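Local coordinates for protein 4-oxalocrotonate tautomerase (Staphylococcus aureus, PDB 2X4K) that is a small beta-alpha-beta protein of the tautomerase family, in the MIF clan, that assembles here as a hexamer, at residues M2-V6 with A40-V44. Residues are numbered along the deposited sequence; the frame is centred on the assembly and turned at random.
Sequences MMPIV and AIHVV. With ZN (zinc ion), chain E.
The start of a parallel strand pair and a zinc site meet where the carbonyl of Pro4 meets His42. The carbonyl O of Pro4 takes two hydrogen bonds from this one residue. The backbone N of His42 lies 2.9 Å from Pro4 O, and ring atom ND1 of His42 lies 3.1 Å from the same oxygen. The two donors come from opposite faces of the carbonyl plane. Pro4 O sits at the edge of the imidazole, in its plane, and the ND1 bond is fairly straight (160° at the hydrogen). The His42 ring lies beside its own backbone N (chi1 -51°), which brings ND1 over to segment 2-6. With ND1 as donor, NE2 is left to bind the zinc ion at 2.0 Å. Pro4 O is a second-shell group: together with the zinc bond it limits rotation of the ring, and it may make NE2 a better ligand. A water, Asp62 of a second subunit and His42 of a fourth subunit complete the zinc site.

Two further backbone bonds, Val6 N to His42 O and Val44 N to Val6 O (each 2.8 Å), carry the parallel pairing onward. These are the two strands of the beta-alpha-beta unit, linked through helix 16-34. Other subunits extend the sheet beyond both strands by antiparallel pairing.

On the His42 side of the sheet, Met3 CG comes up obliquely to CE1 of the imidazole at 3.8 Å. Met3 also packs on His42 of the fourth subunit. On the side turned to helix 16-34 the side chains of the two segments make apolar contacts. There the Pro4 and Ile41 side chains cross at a slant, with Pro4 CG 4.0 Å from Ile41 CG1, and Val6 CB meets Val43 CG2 at 4.1 Å. Val30 and Val26 of helix 16-34 pack on Pro4 and Val6, respectively.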
ATOM      1  N   MET A   2      13.404  12.169  -7.193  1.00 18.32           N
ATOM      2  CA  MET A   2      12.364  11.167  -7.511  0.50 17.27           C
ATOM      3  C   MET A   2      11.968  10.125  -6.456  1.00 16.63           C
ATOM      4  O   MET A   2      10.842   9.638  -6.477  1.00 17.12           O
ATOM      5  CB  MET A   2      12.728  10.420  -8.798  0.50 17.20           C
ATOM      6  CG  MET A   2      12.444  11.207 -10.051  0.50 17.14           C
ATOM      7  SD  MET A   2      12.437  10.163 -11.513  0.50 16.24           S
ATOM      8  CE  MET A   2      13.279  11.252 -12.659  0.50 16.98           C
ATOM      9  N   MET A   3      12.880   9.765  -5.567  1.00 16.22           N
ATOM     10  CA  MET A   3      12.680   8.727  -4.523  1.00 12.94           C
ATOM     11  C   MET A   3      11.685   7.567  -4.793  1.00 11.12           C
ATOM     12  O   MET A   3      10.696   7.399  -4.070  1.00 11.20           O
ATOM     13  CB  MET A   3      12.333   9.401  -3.187  1.00 12.72           C
ATOM     14  CG  MET A   3      12.721   8.555  -1.985  1.00 13.95           C
ATOM     15  SD  MET A   3      12.252   9.292  -0.412  1.00 17.36           S
ATOM     16  CE  MET A   3      10.481   9.033  -0.428  1.00 18.40           C
ATOM     17  N   PRO A   4      11.954   6.738  -5.811  1.00  9.89           N
ATOM     18  CA  PRO A   4      11.001   5.675  -6.091  1.00  9.59           C
ATOM     19  C   PRO A   4      10.907   4.626  -4.975  1.00  9.46           C
ATOM     20  O   PRO A   4      11.921   4.205  -4.409  1.00  9.75           O
ATOM     21  CB  PRO A   4      11.535   5.054  -7.384  1.00  9.84           C
ATOM     22  CG  PRO A   4      12.338   6.138  -8.021  1.00 10.09           C
ATOM     23  CD  PRO A   4      12.988   6.817  -6.855  1.00  9.57           C
ATOM     24  N   ILE A   5       9.680   4.240  -4.654  1.00  8.98           N
ATOM     25  CA  ILE A   5       9.409   3.190  -3.693  1.00 10.09           C
ATOM     26  C   ILE A   5       8.570   2.149  -4.399  1.00  9.17           C
ATOM     27  O   ILE A   5       7.455   2.432  -4.828  1.00  8.94           O
ATOM     28  CB  ILE A   5       8.657   3.734  -2.490  1.00 11.17           C
ATOM     29  CG1 ILE A   5       9.522   4.784  -1.804  1.00 14.06           C
ATOM     30  CG2 ILE A   5       8.293   2.611  -1.528  1.00 12.99           C
ATOM     31  CD1 ILE A   5       8.894   5.376  -0.595  1.00 16.79           C
ATOM     32  N   VAL A   6       9.130   0.954  -4.525  1.00  9.04           N
ATOM     33  CA  VAL A   6       8.508  -0.129  -5.240  1.00  8.97           C
ATOM     34  C   VAL A   6       8.071  -1.184  -4.246  1.00  8.25           C
ATOM     35  O   VAL A   6       8.837  -1.567  -3.358  1.00 10.46           O
ATOM     36  CB  VAL A   6       9.500  -0.751  -6.228  1.00  9.83           C
ATOM     37  CG1 VAL A   6       8.819  -1.818  -7.062  1.00 11.50           C
ATOM     38  CG2 VAL A   6      10.100   0.315  -7.123  1.00 11.35           C
ATOM     39  N   ALA A  40      18.308   6.272  -4.616  1.00 11.56           N
ATOM     40  CA  ALA A  40      16.995   6.710  -4.164  1.00 11.34           C
ATOM     41  C   ALA A  40      15.900   5.692  -4.479  1.00 10.27           C
ATOM     42  O   ALA A  40      14.726   5.969  -4.222  1.00 10.00           O
ATOM     43  CB  ALA A  40      16.656   8.039  -4.819  1.00 12.58           C
ATOM     44  N   ILE A  41      16.270   4.526  -5.021  1.00  8.94           N
ATOM     45  CA  ILE A  41      15.281   3.531  -5.444  1.00  8.54           C
ATOM     46  C   ILE A  41      15.208   2.431  -4.392  1.00  8.24           C
ATOM     47  O   ILE A  41      16.209   1.780  -4.094  1.00  8.87           O
ATOM     48  CB  ILE A  41      15.625   2.913  -6.812  1.00  8.32           C
ATOM     49  CG1 ILE A  41      15.682   4.003  -7.887  1.00  8.80           C
ATOM     50  CG2 ILE A  41      14.586   1.848  -7.185  1.00  8.98           C
ATOM     51  CD1 ILE A  41      16.250   3.529  -9.222  1.00  8.99           C
ATOM     52  N   HIS A  42      14.007   2.226  -3.860  1.00  8.27           N
ATOM     53  CA  HIS A  42      13.754   1.302  -2.765  1.00  8.65           C
ATOM     54  C   HIS A  42      12.794   0.224  -3.225  1.00  8.64           C
ATOM     55  O   HIS A  42      11.826   0.526  -3.919  1.00  9.17           O
ATOM     56  CB  HIS A  42      13.132   2.064  -1.602  1.00  9.62           C
ATOM     57  CG  HIS A  42      13.906   3.278  -1.218  1.00 10.32           C
ATOM     58  ND1 HIS A  42      13.847   4.453  -1.933  1.00 10.51           N
ATOM     59  CD2 HIS A  42      14.779   3.495  -0.210  1.00 10.59           C
ATOM     60  CE1 HIS A  42      14.637   5.348  -1.370  1.00 10.71           C
ATOM     61  NE2 HIS A  42      15.219   4.791  -0.326  1.00 11.09           N
ATOM     62  N   VAL A  43      13.041  -1.019  -2.822  1.00  8.50           N
ATOM     63  CA  VAL A  43      12.179  -2.130  -3.192  1.00  8.72           C
ATOM     64  C   VAL A  43      11.811  -2.934  -1.957  1.00  8.66           C
ATOM     65  O   VAL A  43      12.677  -3.284  -1.155  1.00  9.87           O
ATOM     66  CB  VAL A  43      12.840  -3.052  -4.235  1.00  9.45           C
ATOM     67  CG1 VAL A  43      11.908  -4.211  -4.609  1.00 11.06           C
ATOM     68  CG2 VAL A  43      13.243  -2.261  -5.461  1.00 10.67           C
ATOM     69  N   VAL A  44      10.524  -3.222  -1.815  1.00  7.84           N
ATOM     70  CA  VAL A  44      10.012  -4.102  -0.784  1.00  8.56           C
ATOM     71  C   VAL A  44       9.242  -5.230  -1.447  1.00  8.20           C
ATOM     72  O   VAL A  44       8.443  -4.983  -2.345  1.00  9.01           O
ATOM     73  CB  VAL A  44       9.077  -3.348   0.177  1.00  9.23           C
ATOM     74  CG1 VAL A  44       8.418  -4.306   1.169  1.00 11.60           C
ATOM     75  CG2 VAL A  44       9.841  -2.232   0.895  1.00 10.85           C
TER
HETATM   76 ZN    ZN E1064      16.279   5.761   1.105  1.00 14.38          ZN
HETATM   77  O   HOH W   1      17.499   4.116   2.322  1.00 10.15           O